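Local coordinates for protein phosphoribosylformylglycinamidine synthase 2 (Thermus thermophilus, PDB 3VIU) that belongs to the PurM-like (AIR synthase related) family and binds adenosine-5'-diphosphate and a magnesium ion at separate sites in one long, internally duplicated chain, at residues 498-503 with 532-537; 310-313 with 319-322; 617-622 with 627-632; 83-88 with 107-112. All coordinates share one frame; numbering follows the deposited sequence.

Contact 1 of 4, residues 498-503 with 532-537; sequences YHELAE and GKRIPP
E500, on helix 495-515, and P537, in the loop between strands 533-534 and 538-548, are the backbone's nearest points, with CA atoms 6.2 Å apart. The E500 side chain reaches from the helix to R534, which grips it side-on with two nitrogens, one to each carboxylate oxygen. R534 NE donates to E500 OE1 at 2.8 Å, almost straight (167°), and R534 NH1 donates to E500 OE2 at 3.1 Å. Although OE1 lies close to the guanidinium plane, both donors come from above the carboxylate, since the two flat groups are turned 54° apart. R534 gets there by bending at chi3 (-54°). Proline suits position 537 because its compact, apolar ring packs across the aliphatic part of the glutamate: CG of P537 is 3.6 Å from CB of E500. Two waters tie the acid to the backbone as well, each donating to I535 O and to one oxygen of E500. The buried carboxylate is thus held by four donors, while R534 NH1 has a second acid partner, D373. A bidentate arginine-glutamate salt bridge with bridging waters here joins a long helix to the end of a small two-stranded hairpin in the PurM N-terminal-type domain.

Contact 2 of 4, residues 310-313 with 319-322; sequences LVPK and ALEE
The five-membered ring of P312 is the nearest thing to a flat group where this strand and helix touch, and one methyl, CD2 of L320, lies over one of its faces. From there CD2 reaches three ring carbons at once, 3.6 Å from P312 CB and a little farther from P312 CG and P312 CD. The leucine side chain stands at about a right angle to the proline. P312 also touches Y198 of the adjacent strand 196-201, a residue that touches L320 as well.

The second branch of L320 has a different task. Its CD1 meets CD2 of L310 at 4.1 Å, so the leucine fork spans two strand residues. With CG of L320 opposite the backbone N (chi1 177°), the fork is carried out from the helix to straddle that pair. L310 and P312, two positions apart, share a face of strand 307-312, whereas V311 between them turns to the other face. A branched, flexible leucine suits the helix position because its two methyls can serve two neighbours; the rigid proline offers a broad apolar surface near the strand's end. The helix follows the strand after a short link, and L310 also packs on F324 one turn farther along it.

Every contact across the pair is between carbon atoms. Cohesion therefore rests on dispersion and on the exclusion of water, and the packing fixes distance and shape without prescribing direction, while polar groups such as E321, bonded to the Y198 hydroxyl, lie to the side.

Contact 3 of 4, residues 617-622 with 627-632; sequences TAHDVA and LLALAE. With MG (magnesium ion), chain D.
H619 and V621 both meet A629, the small residue on the helix face that looks at the strand. The methyl of A629 lies 4.0 Å from CG2 of V621, and the H619 ring comes edge-on to the same residue: its ND1 gives a weak hydrogen bond to A629 O, 3.3 Å long and bent to 127°. Alanine suits the place because its single methyl lets the imidazole edge and V621 come close to the helix. E632, one turn on, supports the ring through its aliphatic part, CB lying 3.6 Å from CE1 of H619; the placing of its carboxylate against the ring is doubtful.

Between H619 and V621 the chain presents D620 on its other side. OD1 of D620 binds the magnesium ion at 2.5 Å, and D430 and N472 complete the protein ligands. Two metal-bound waters are steered by the same aspartate, one donating to OD2 of D620 at 2.6 Å and the other to its backbone O at 2.8 Å. The carboxylate takes the crowded rotamer, CG between backbone N and carbonyl carbon (chi1 72°), and OD2 is further held by a salt bridge to R471, a second-shell residue that helps fix how the group faces the metal.

Strand 618-620, outermost of its sheet, runs beside 661-665, with H619 and L662 joined through their backbones. Helix 625-634 packs against strand 618-620 in a roughly antiparallel sense, the segment axes 8.9 Å apart at 147°, whereas helix 458-475, which carries N472 and R471, touches D620 through V475.

Contact 4 of 4, residues 83-88 with 107-112; sequences KIESHN and LRDIMS. With ADP (adenosine-5'-diphosphate), chain B; PO4 (phosphate ion), chain C.
E85 and D109 approach from opposite directions, one from strand 78-86 and the other from helix 95-112, and their carboxylates meet with the planes 86° apart, practically perpendicular. OE1 of E85 stands 2.6 Å from OD2 of D109 and 2.5 Å from O2B of the bound nucleotide. K83, two residues earlier on the same face of the strand, runs out fully extended, its CG opposite the backbone N (chi1 -180°), and this length brings the ammonium to the diphosphate of adenosine-5'-diphosphate. K83 NZ donates hydrogen bonds to O2B of the nucleotide at 2.7 Å and to the bridging O3A at 3.1 Å. Its salt bridge to OD2 of D109, at 3.4 Å, is weak by comparison, and the ion pair with E85 is long. Lysine suits the place by combining reach with a charge that several anions can share. D109, shorter than E85, turns OD1 toward O3B of the nucleotide, 3.1 Å away. At the start of the strand segment, I110 CD1 lies 3.9 Å from the backbone N of K83, adding a packing contact between helix and strand.

Farther along the strand, S86 OG donates to a phosphate ion, probably from the crystallisation liquor, at 2.6 Å. The backbone N of N88 holds the same oxygen, just after H87 in the N-cap position of helix 88-93, so the anion sits at a helix start.

Acidic groups, with D259 also close to D109, are crowded around a nucleotide that is itself negative. The lysine probably offsets part of that charge, tying both carboxylates and the diphosphate into one network.

Contact 4 borders the bound adenosine-5'-diphosphate directly and lies nearest the middle of the chain, its centre about 9 Å from the chain's centre. The pocket also draws on D485 and G522 of the second N-terminal-type domain, to which contact 1 belongs; contacts 1 and 4 come within about 6 Å at their nearest atoms, and the P537 side chain is about 13 Å from the nucleotide. Contacts 2 and 3 fall in the two C-terminal-type domains, both on a strand and the helix following it, with centres about 51 Å apart on opposite sides of the chain's centre. Only contact 3 holds a magnesium ligand, D620; its nearest atoms are about 18 Å from those of contact 4.

Contact 1 of 4, residues 498-503 with 532-537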
loop_
_atom_site.group_PDB
_atom_site.type_symbol
_atom_site.label_atom_id
_atom_site.label_comp_id
_atom_site.label_asym_id
_atom_site.label_seq_id
_atom_site.Cartn_x
_atom_site.Cartn_y
_atom_site.Cartn_z
ATOM N N TYR A 498 17.911 5.945 -11.078
ATOM C CA TYR A 498 18.424 4.765 -10.392
ATOM C C TYR A 498 18.831 5.161 -8.975
ATOM O O TYR A 498 18.658 4.396 -8.022
ATOM C CB TYR A 498 19.638 4.197 -11.130
ATOM C CG TYR A 498 20.059 2.831 -10.645
ATOM C CD1 TYR A 498 19.352 1.684 -11.019
ATOM C CD2 TYR A 498 21.165 2.680 -9.812
ATOM C CE1 TYR A 498 19.745 0.421 -10.576
ATOM C CE2 TYR A 498 21.564 1.426 -9.363
ATOM C CZ TYR A 498 20.856 0.302 -9.749
ATOM O OH TYR A 498 21.274 -0.935 -9.309
ATOM N N HIS A 499 19.370 6.364 -8.837
ATOM C CA HIS A 499 19.780 6.837 -7.530
ATOM C C HIS A 499 18.574 6.904 -6.590
ATOM O O HIS A 499 18.638 6.454 -5.448
ATOM C CB HIS A 499 20.439 8.207 -7.655
ATOM C CG HIS A 499 20.927 8.762 -6.355
ATOM N ND1 HIS A 499 20.204 9.672 -5.616
ATOM C CD2 HIS A 499 22.063 8.526 -5.658
ATOM C CE1 HIS A 499 20.874 9.977 -4.520
ATOM N NE2 HIS A 499 22.006 9.294 -4.520
ATOM N N GLU A 500 17.469 7.449 -7.079
ATOM C CA GLU A 500 16.265 7.553 -6.266
ATOM C C GLU A 500 15.753 6.166 -5.870
ATOM O O GLU A 500 15.296 5.962 -4.745
ATOM C CB GLU A 500 15.195 8.330 -7.027
ATOM C CG GLU A 500 15.651 9.720 -7.411
ATOM C CD GLU A 500 14.589 10.523 -8.125
ATOM O OE1 GLU A 500 13.989 10.003 -9.081
ATOM O OE2 GLU A 500 14.364 11.687 -7.741
ATOM N N LEU A 501 15.841 5.216 -6.795
ATOM C CA LEU A 501 15.395 3.860 -6.521
ATOM C C LEU A 501 16.303 3.242 -5.471
ATOM O O LEU A 501 15.843 2.595 -4.540
ATOM C CB LEU A 501 15.438 3.011 -7.792
ATOM C CG LEU A 501 15.187 1.506 -7.617
ATOM C CD1 LEU A 501 13.759 1.248 -7.125
ATOM C CD2 LEU A 501 15.424 0.804 -8.944
ATOM N N ALA A 502 17.600 3.461 -5.626
ATOM C CA ALA A 502 18.570 2.910 -4.706
ATOM C C ALA A 502 18.415 3.514 -3.312
ATOM O O ALA A 502 18.397 2.780 -2.322
ATOM C CB ALA A 502 19.986 3.132 -5.247
ATOM N N GLU A 503 18.300 4.841 -3.232
ATOM C CA GLU A 503 18.144 5.505 -1.938
ATOM C C GLU A 503 16.820 5.123 -1.270
ATOM O O GLU A 503 16.744 4.994 -0.047
ATOM C CB GLU A 503 18.203 7.023 -2.104
ATOM C CG GLU A 503 19.581 7.568 -2.437
ATOM C CD GLU A 503 20.518 7.490 -1.264
ATOM O OE1 GLU A 503 21.478 6.692 -1.310
ATOM O OE2 GLU A 503 20.282 8.227 -0.284
ATOM N N GLY A 532 11.540 13.686 -19.258
ATOM C CA GLY A 532 12.607 13.960 -18.314
ATOM C C GLY A 532 12.103 14.394 -16.947
ATOM O O GLY A 532 12.900 14.679 -16.054
ATOM N N LYS A 533 10.785 14.472 -16.778
ATOM C CA LYS A 533 10.223 14.850 -15.480
ATOM C C LYS A 533 9.902 13.585 -14.680
ATOM O O LYS A 533 9.052 12.794 -15.077
ATOM C CB LYS A 533 8.947 15.677 -15.651
ATOM C CG LYS A 533 8.373 16.148 -14.324
ATOM C CD LYS A 533 7.047 16.856 -14.496
ATOM C CE LYS A 533 6.452 17.221 -13.153
ATOM N NZ LYS A 533 5.132 17.870 -13.298
ATOM N N ARG A 534 10.592 13.398 -13.559
ATOM C CA ARG A 534 10.384 12.218 -12.719
ATOM C C ARG A 534 9.437 12.522 -11.565
ATOM O O ARG A 534 9.486 13.608 -10.993
ATOM C CB ARG A 534 11.720 11.722 -12.146
ATOM C CG ARG A 534 12.829 11.524 -13.174
ATOM C CD ARG A 534 14.030 10.800 -12.579
ATOM N NE ARG A 534 14.536 11.450 -11.375
ATOM C CZ ARG A 534 15.074 12.665 -11.347
ATOM N NH1 ARG A 534 15.505 13.177 -10.201
ATOM N NH2 ARG A 534 15.182 13.368 -12.466
ATOM N N ILE A 535 8.568 11.570 -11.229
ATOM C CA ILE A 535 7.645 11.765 -10.111
ATOM C C ILE A 535 8.491 11.730 -8.853
ATOM O O ILE A 535 9.599 11.216 -8.867
ATOM C CB ILE A 535 6.615 10.622 -9.975
ATOM C CG1 ILE A 535 7.354 9.301 -9.748
ATOM C CG2 ILE A 535 5.700 10.567 -11.210
ATOM C CD1 ILE A 535 6.460 8.132 -9.458
ATOM N N PRO A 536 7.990 12.304 -7.753
ATOM C CA PRO A 536 8.778 12.270 -6.519
ATOM C C PRO A 536 8.933 10.797 -6.169
ATOM O O PRO A 536 8.002 10.029 -6.361
ATOM C CB PRO A 536 7.877 12.986 -5.517
ATOM C CG PRO A 536 7.174 13.989 -6.373
ATOM C CD PRO A 536 6.806 13.166 -7.599
ATOM N N PRO A 537 10.109 10.377 -5.686
ATOM C CA PRO A 537 10.263 8.959 -5.339
ATOM C C PRO A 537 9.131 8.623 -4.371
ATOM O O PRO A 537 8.904 9.345 -3.409
ATOM C CB PRO A 537 11.637 8.913 -4.684
ATOM C CG PRO A 537 12.382 9.977 -5.430
ATOM C CD PRO A 537 11.371 11.107 -5.490
HETATM O O HOH W 1 11.061 9.003 -9.043
HETATM O O HOH W 2 12.145 12.864 -8.508
#

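Contact 2 of 4, residues 310-313 with 319-322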
loop_
_atom_site.group_PDB
_atom_site.type_symbol
_atom_site.label_atom_id
_atom_site.label_comp_id
_atom_site.label_asym_id
_atom_site.label_seq_id
_atom_site.Cartn_x
_atom_site.Cartn_y
_atom_site.Cartn_z
ATOM N N LEU A 310 -6.603 -23.052 -10.415
ATOM C CA LEU A 310 -6.645 -23.874 -9.205
ATOM C C LEU A 310 -6.141 -25.295 -9.448
ATOM O O LEU A 310 -6.421 -25.899 -10.483
ATOM C CB LEU A 310 -8.063 -23.918 -8.623
ATOM C CG LEU A 310 -8.712 -22.568 -8.308
ATOM C CD1 LEU A 310 -9.387 -22.045 -9.556
ATOM C CD2 LEU A 310 -9.726 -22.715 -7.200
ATOM N N VAL A 311 -5.396 -25.820 -8.479
ATOM C CA VAL A 311 -4.828 -27.161 -8.563
ATOM C C VAL A 311 -5.436 -28.014 -7.468
ATOM O O VAL A 311 -5.062 -27.899 -6.298
ATOM C CB VAL A 311 -3.292 -27.136 -8.353
ATOM C CG1 VAL A 311 -2.713 -28.535 -8.517
ATOM C CG2 VAL A 311 -2.646 -26.164 -9.330
ATOM N N PRO A 312 -6.391 -28.881 -7.828
ATOM C CA PRO A 312 -7.017 -29.734 -6.815
ATOM C C PRO A 312 -6.064 -30.814 -6.322
ATOM O O PRO A 312 -5.227 -31.312 -7.082
ATOM C CB PRO A 312 -8.215 -30.327 -7.551
ATOM C CG PRO A 312 -7.699 -30.453 -8.968
ATOM C CD PRO A 312 -6.952 -29.136 -9.170
ATOM N N LYS A 313 -6.191 -31.162 -5.045
ATOM C CA LYS A 313 -5.365 -32.206 -4.454
ATOM C C LYS A 313 -5.766 -33.532 -5.085
ATOM O O LYS A 313 -6.842 -33.645 -5.677
ATOM C CB LYS A 313 -5.593 -32.287 -2.944
ATOM C CG LYS A 313 -5.088 -31.095 -2.155
ATOM C CD LYS A 313 -5.265 -31.358 -0.672
ATOM C CE LYS A 313 -4.346 -30.496 0.166
ATOM N NZ LYS A 313 -4.378 -30.958 1.572
ATOM N N ALA A 319 -14.706 -32.782 -5.868
ATOM C CA ALA A 319 -15.030 -31.868 -4.778
ATOM C C ALA A 319 -14.860 -30.418 -5.221
ATOM O O ALA A 319 -15.731 -29.580 -4.978
ATOM C CB ALA A 319 -14.135 -32.156 -3.574
ATOM N N LEU A 320 -13.736 -30.134 -5.874
ATOM C CA LEU A 320 -13.442 -28.788 -6.352
ATOM C C LEU A 320 -14.532 -28.319 -7.301
ATOM O O LEU A 320 -15.000 -27.184 -7.214
ATOM C CB LEU A 320 -12.080 -28.749 -7.071
ATOM C CG LEU A 320 -11.647 -27.410 -7.690
ATOM C CD1 LEU A 320 -11.530 -26.360 -6.597
ATOM C CD2 LEU A 320 -10.319 -27.565 -8.423
ATOM N N GLU A 321 -14.946 -29.198 -8.203
ATOM C CA GLU A 321 -15.978 -28.842 -9.172
ATOM C C GLU A 321 -17.283 -28.508 -8.462
ATOM O O GLU A 321 -17.948 -27.522 -8.789
ATOM C CB GLU A 321 -16.189 -29.995 -10.159
ATOM C CG GLU A 321 -14.881 -30.604 -10.645
ATOM C CD GLU A 321 -15.067 -31.673 -11.704
ATOM O OE1 GLU A 321 -16.042 -32.453 -11.606
ATOM O OE2 GLU A 321 -14.223 -31.740 -12.626
ATOM N N GLU A 322 -17.632 -29.327 -7.478
ATOM C CA GLU A 322 -18.858 -29.130 -6.721
ATOM C C GLU A 322 -18.828 -27.814 -5.959
ATOM O O GLU A 322 -19.833 -27.097 -5.906
ATOM C CB GLU A 322 -19.091 -30.322 -5.786
ATOM C CG GLU A 322 -19.356 -31.608 -6.578
ATOM C CD GLU A 322 -19.584 -32.831 -5.713
ATOM O OE1 GLU A 322 -19.784 -33.923 -6.286
ATOM O OE2 GLU A 322 -19.565 -32.703 -4.469
#

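Contact 3 of 4, residues 617-622 with 627-632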
loop_
_atom_site.group_PDB
_atom_site.type_symbol
_atom_site.label_atom_id
_atom_site.label_comp_id
_atom_site.label_asym_id
_atom_site.label_seq_id
_atom_site.Cartn_x
_atom_site.Cartn_y
_atom_site.Cartn_z
ATOM N N THR A 617 -6.559 7.621 24.167
ATOM C CA THR A 617 -6.652 8.651 23.141
ATOM C C THR A 617 -5.252 9.184 22.838
ATOM O O THR A 617 -4.574 9.764 23.693
ATOM C CB THR A 617 -7.656 9.767 23.557
ATOM O OG1 THR A 617 -7.363 10.982 22.860
ATOM C CG2 THR A 617 -7.624 9.983 25.020
ATOM N N ALA A 618 -4.815 8.929 21.607
ATOM C CA ALA A 618 -3.492 9.321 21.142
ATOM C C ALA A 618 -3.537 9.739 19.675
ATOM O O ALA A 618 -4.425 9.344 18.925
ATOM C CB ALA A 618 -2.510 8.159 21.326
ATOM N N HIS A 619 -2.559 10.532 19.268
ATOM C CA HIS A 619 -2.510 11.016 17.897
ATOM C C HIS A 619 -1.084 11.477 17.670
ATOM O O HIS A 619 -0.551 12.223 18.487
ATOM C CB HIS A 619 -3.476 12.195 17.754
ATOM C CG HIS A 619 -3.637 12.682 16.352
ATOM N ND1 HIS A 619 -3.681 14.023 16.032
ATOM C CD2 HIS A 619 -3.760 12.009 15.184
ATOM C CE1 HIS A 619 -3.819 14.155 14.725
ATOM N NE2 HIS A 619 -3.870 12.948 14.187
ATOM N N ASP A 620 -0.444 11.040 16.589
ATOM C CA ASP A 620 0.924 11.490 16.373
ATOM C C ASP A 620 0.934 12.838 15.670
ATOM O O ASP A 620 -0.045 13.217 15.024
ATOM C CB ASP A 620 1.745 10.449 15.601
ATOM C CG ASP A 620 1.360 10.345 14.145
ATOM O OD1 ASP A 620 0.149 10.269 13.849
ATOM O OD2 ASP A 620 2.283 10.317 13.301
ATOM N N VAL A 621 2.029 13.572 15.841
ATOM C CA VAL A 621 2.183 14.888 15.245
ATOM C C VAL A 621 2.959 14.762 13.935
ATOM O O VAL A 621 4.166 14.525 13.939
ATOM C CB VAL A 621 2.942 15.834 16.200
ATOM C CG1 VAL A 621 3.001 17.236 15.603
ATOM C CG2 VAL A 621 2.260 15.858 17.565
ATOM N N ALA A 622 2.263 14.927 12.815
ATOM C CA ALA A 622 2.903 14.803 11.519
ATOM C C ALA A 622 2.876 16.100 10.742
ATOM O O ALA A 622 3.178 17.160 11.287
ATOM C CB ALA A 622 2.246 13.689 10.717
ATOM N N LEU A 627 0.097 22.294 16.205
ATOM C CA LEU A 627 -1.238 22.882 16.197
ATOM C C LEU A 627 -2.227 22.132 15.308
ATOM O O LEU A 627 -3.377 21.915 15.697
ATOM C CB LEU A 627 -1.164 24.364 15.800
ATOM C CG LEU A 627 -1.333 25.379 16.941
ATOM C CD1 LEU A 627 -0.567 24.957 18.169
ATOM C CD2 LEU A 627 -0.867 26.741 16.470
ATOM N N LEU A 628 -1.791 21.730 14.118
ATOM C CA LEU A 628 -2.698 21.000 13.247
ATOM C C LEU A 628 -3.094 19.680 13.915
ATOM O O LEU A 628 -4.269 19.317 13.929
ATOM C CB LEU A 628 -2.066 20.735 11.880
ATOM C CG LEU A 628 -3.139 20.206 10.925
ATOM C CD1 LEU A 628 -3.348 21.208 9.810
ATOM C CD2 LEU A 628 -2.742 18.844 10.382
ATOM N N ALA A 629 -2.120 18.973 14.486
ATOM C CA ALA A 629 -2.410 17.711 15.159
ATOM C C ALA A 629 -3.470 17.962 16.221
ATOM O O ALA A 629 -4.451 17.226 16.333
ATOM C CB ALA A 629 -1.149 17.156 15.810
ATOM N N LEU A 630 -3.257 19.018 16.996
ATOM C CA LEU A 630 -4.163 19.417 18.060
ATOM C C LEU A 630 -5.582 19.642 17.529
ATOM O O LEU A 630 -6.553 19.145 18.107
ATOM C CB LEU A 630 -3.631 20.691 18.710
ATOM C CG LEU A 630 -3.312 20.750 20.208
ATOM C CD1 LEU A 630 -2.845 19.419 20.756
ATOM C CD2 LEU A 630 -2.247 21.803 20.397
ATOM N N ALA A 631 -5.709 20.368 16.422
ATOM C CA ALA A 631 -7.030 20.638 15.860
ATOM C C ALA A 631 -7.745 19.368 15.388
ATOM O O ALA A 631 -8.960 19.238 15.536
ATOM C CB ALA A 631 -6.921 21.641 14.710
ATOM N N GLU A 632 -6.989 18.434 14.819
ATOM C CA GLU A 632 -7.574 17.185 14.336
ATOM C C GLU A 632 -8.198 16.370 15.457
ATOM O O GLU A 632 -9.115 15.588 15.221
ATOM C CB GLU A 632 -6.516 16.338 13.613
ATOM C CG GLU A 632 -6.070 16.930 12.279
ATOM C CD GLU A 632 -5.018 16.093 11.576
ATOM O OE1 GLU A 632 -5.136 15.903 10.343
ATOM O OE2 GLU A 632 -4.069 15.635 12.249
HETATM MG MG MG D . -1.293 10.177 11.826
HETATM O O HOH W 3 1.032 10.519 11.038
HETATM O O HOH W 4 -1.193 12.607 12.566
#

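Contact 4 of 4, residues 83-88 with 107-112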
loop_
_atom_site.group_PDB
_atom_site.type_symbol
_atom_site.label_atom_id
_atom_site.label_comp_id
_atom_site.label_asym_id
_atom_site.label_seq_id
_atom_site.Cartn_x
_atom_site.Cartn_y
_atom_site.Cartn_z
ATOM N N LYS A 83 -0.859 -7.058 0.940
ATOM C CA LYS A 83 0.077 -6.648 -0.086
ATOM C C LYS A 83 -0.439 -5.379 -0.745
ATOM O O LYS A 83 -1.627 -5.054 -0.652
ATOM C CB LYS A 83 0.202 -7.752 -1.134
ATOM C CG LYS A 83 1.155 -7.438 -2.259
ATOM C CD LYS A 83 0.938 -8.409 -3.399
ATOM C CE LYS A 83 1.685 -7.983 -4.636
ATOM N NZ LYS A 83 1.263 -8.817 -5.787
ATOM N N ILE A 84 0.460 -4.663 -1.407
ATOM C CA ILE A 84 0.093 -3.440 -2.099
ATOM C C ILE A 84 0.581 -3.564 -3.539
ATOM O O ILE A 84 1.665 -4.091 -3.795
ATOM C CB ILE A 84 0.704 -2.198 -1.392
ATOM C CG1 ILE A 84 0.126 -0.916 -1.987
ATOM C CG2 ILE A 84 2.216 -2.210 -1.513
ATOM C CD1 ILE A 84 0.567 0.332 -1.254
ATOM N N GLU A 85 -0.245 -3.109 -4.475
ATOM C CA GLU A 85 0.046 -3.171 -5.908
ATOM C C GLU A 85 -0.130 -1.776 -6.474
ATOM O O GLU A 85 -0.582 -0.877 -5.782
ATOM C CB GLU A 85 -0.967 -4.081 -6.625
ATOM C CG GLU A 85 -0.545 -5.503 -6.986
ATOM C CD GLU A 85 -1.630 -6.216 -7.815
ATOM O OE1 GLU A 85 -1.446 -7.397 -8.195
ATOM O OE2 GLU A 85 -2.678 -5.584 -8.092
ATOM N N SER A 86 0.198 -1.613 -7.747
ATOM C CA SER A 86 0.027 -0.332 -8.418
ATOM C C SER A 86 -0.649 -0.539 -9.786
ATOM O O SER A 86 -0.544 -1.612 -10.388
ATOM C CB SER A 86 1.381 0.354 -8.613
ATOM O OG SER A 86 2.082 -0.194 -9.716
ATOM N N HIS A 87 -1.364 0.483 -10.252
ATOM C CA HIS A 87 -2.031 0.455 -11.554
ATOM C C HIS A 87 -1.944 1.880 -12.077
ATOM O O HIS A 87 -2.946 2.487 -12.467
ATOM C CB HIS A 87 -3.503 0.021 -11.430
ATOM C CG HIS A 87 -3.799 -1.304 -12.068
ATOM N ND1 HIS A 87 -3.330 -2.499 -11.561
ATOM C CD2 HIS A 87 -4.490 -1.620 -13.191
ATOM C CE1 HIS A 87 -3.716 -3.491 -12.345
ATOM N NE2 HIS A 87 -4.421 -2.985 -13.341
ATOM N N ASN A 88 -0.721 2.397 -12.083
ATOM C CA ASN A 88 -0.455 3.758 -12.507
ATOM C C ASN A 88 -0.790 4.087 -13.950
ATOM O O ASN A 88 -1.769 4.790 -14.212
ATOM C CB ASN A 88 1.005 4.109 -12.225
ATOM C CG ASN A 88 1.404 3.829 -10.783
ATOM O OD1 ASN A 88 0.615 4.030 -9.852
ATOM N ND2 ASN A 88 2.637 3.375 -10.591
ATOM N N LEU A 107 -7.269 -7.868 -4.840
ATOM C CA LEU A 107 -8.205 -8.748 -4.145
ATOM C C LEU A 107 -7.917 -10.213 -4.451
ATOM O O LEU A 107 -7.981 -11.069 -3.562
ATOM C CB LEU A 107 -9.636 -8.417 -4.568
ATOM C CG LEU A 107 -10.601 -7.729 -3.601
ATOM C CD1 LEU A 107 -9.864 -6.869 -2.597
ATOM C CD2 LEU A 107 -11.594 -6.903 -4.428
ATOM N N ARG A 108 -7.604 -10.496 -5.712
ATOM C CA ARG A 108 -7.312 -11.857 -6.130
ATOM C C ARG A 108 -6.002 -12.375 -5.538
ATOM O O ARG A 108 -5.902 -13.553 -5.198
ATOM C CB ARG A 108 -7.293 -11.947 -7.662
ATOM C CG ARG A 108 -8.682 -11.817 -8.285
ATOM C CD ARG A 108 -8.677 -12.220 -9.748
ATOM N NE ARG A 108 -8.032 -11.230 -10.599
ATOM C CZ ARG A 108 -8.592 -10.077 -10.960
ATOM N NH1 ARG A 108 -7.923 -9.235 -11.738
ATOM N NH2 ARG A 108 -9.821 -9.772 -10.554
ATOM N N ASP A 109 -5.007 -11.500 -5.399
ATOM C CA ASP A 109 -3.731 -11.908 -4.815
ATOM C C ASP A 109 -3.933 -12.352 -3.372
ATOM O O ASP A 109 -3.321 -13.312 -2.916
ATOM C CB ASP A 109 -2.719 -10.760 -4.823
ATOM C CG ASP A 109 -2.169 -10.470 -6.198
ATOM O OD1 ASP A 109 -1.900 -11.431 -6.949
ATOM O OD2 ASP A 109 -1.989 -9.279 -6.522
ATOM N N ILE A 110 -4.784 -11.633 -2.653
ATOM C CA ILE A 110 -5.067 -11.944 -1.262
ATOM C C ILE A 110 -5.898 -13.222 -1.162
ATOM O O ILE A 110 -5.680 -14.043 -0.274
ATOM C CB ILE A 110 -5.819 -10.779 -0.598
ATOM C CG1 ILE A 110 -4.963 -9.505 -0.673
ATOM C CG2 ILE A 110 -6.211 -11.143 0.821
ATOM C CD1 ILE A 110 -3.538 -9.684 -0.231
HETATM N N MSE A 111 -6.849 -13.388 -2.077
HETATM C CA MSE A 111 -7.697 -14.579 -2.100
HETATM C C MSE A 111 -6.886 -15.834 -2.365
HETATM O O MSE A 111 -7.162 -16.888 -1.793
HETATM C CB MSE A 111 -8.726 -14.516 -3.219
HETATM C CG MSE A 111 -9.828 -13.509 -3.107
HETATM SE SE MSE A 111 -10.830 -13.657 -4.768
HETATM C CE MSE A 111 -10.594 -11.860 -5.445
ATOM N N SER A 112 -5.910 -15.729 -3.264
ATOM C CA SER A 112 -5.117 -16.893 -3.618
ATOM C C SER A 112 -4.391 -17.488 -2.420
ATOM O O SER A 112 -4.047 -18.665 -2.436
ATOM C CB SER A 112 -4.139 -16.566 -4.753
ATOM O OG SER A 112 -3.079 -15.748 -4.314
HETATM P PB ADP B . 1.405 -9.960 -9.044
HETATM O O1B ADP B . 1.807 -9.719 -10.458
HETATM O O2B ADP B . 0.685 -8.642 -8.465
HETATM O O3B ADP B . 0.349 -11.275 -9.004
HETATM P PA ADP B . 4.101 -9.677 -8.732
HETATM O O1A ADP B . 4.705 -10.643 -9.691
HETATM O O2A ADP B . 3.808 -8.285 -9.507
HETATM O O3A ADP B . 2.713 -10.308 -8.120
HETATM O "O5'" ADP B . 5.105 -9.342 -7.488
HETATM C "C5'" ADP B . 6.271 -10.185 -7.567
HETATM C "C4'" ADP B . 6.673 -10.801 -6.195
HETATM O "O4'" ADP B . 7.785 -10.060 -5.595
HETATM C "C3'" ADP B . 5.545 -10.790 -5.132
HETATM O "O3'" ADP B . 5.673 -11.939 -4.284
HETATM C "C2'" ADP B . 5.778 -9.475 -4.387
HETATM O "O2'" ADP B . 5.231 -9.495 -3.066
HETATM C "C1'" ADP B . 7.302 -9.331 -4.412
HETATM N N9 ADP B . 7.712 -7.920 -4.466
HETATM C C8 ADP B . 7.673 -7.104 -5.561
HETATM N N7 ADP B . 8.111 -5.916 -5.261
HETATM C C5 ADP B . 8.459 -5.885 -3.957
HETATM C C6 ADP B . 8.985 -4.900 -3.081
HETATM N N6 ADP B . 9.253 -3.623 -3.540
HETATM N N1 ADP B . 9.219 -5.235 -1.793
HETATM C C2 ADP B . 8.965 -6.468 -1.328
HETATM N N3 ADP B . 8.471 -7.422 -2.120
HETATM C C4 ADP B . 8.207 -7.178 -3.422
HETATM P P PO4 C . 2.118 0.230 -13.349
HETATM O O1 PO4 C . 1.485 0.626 -12.071
HETATM O O2 PO4 C . 1.798 1.234 -14.390
HETATM O O3 PO4 C . 3.586 0.158 -13.170
HETATM O O4 PO4 C . 1.604 -1.100 -13.766
#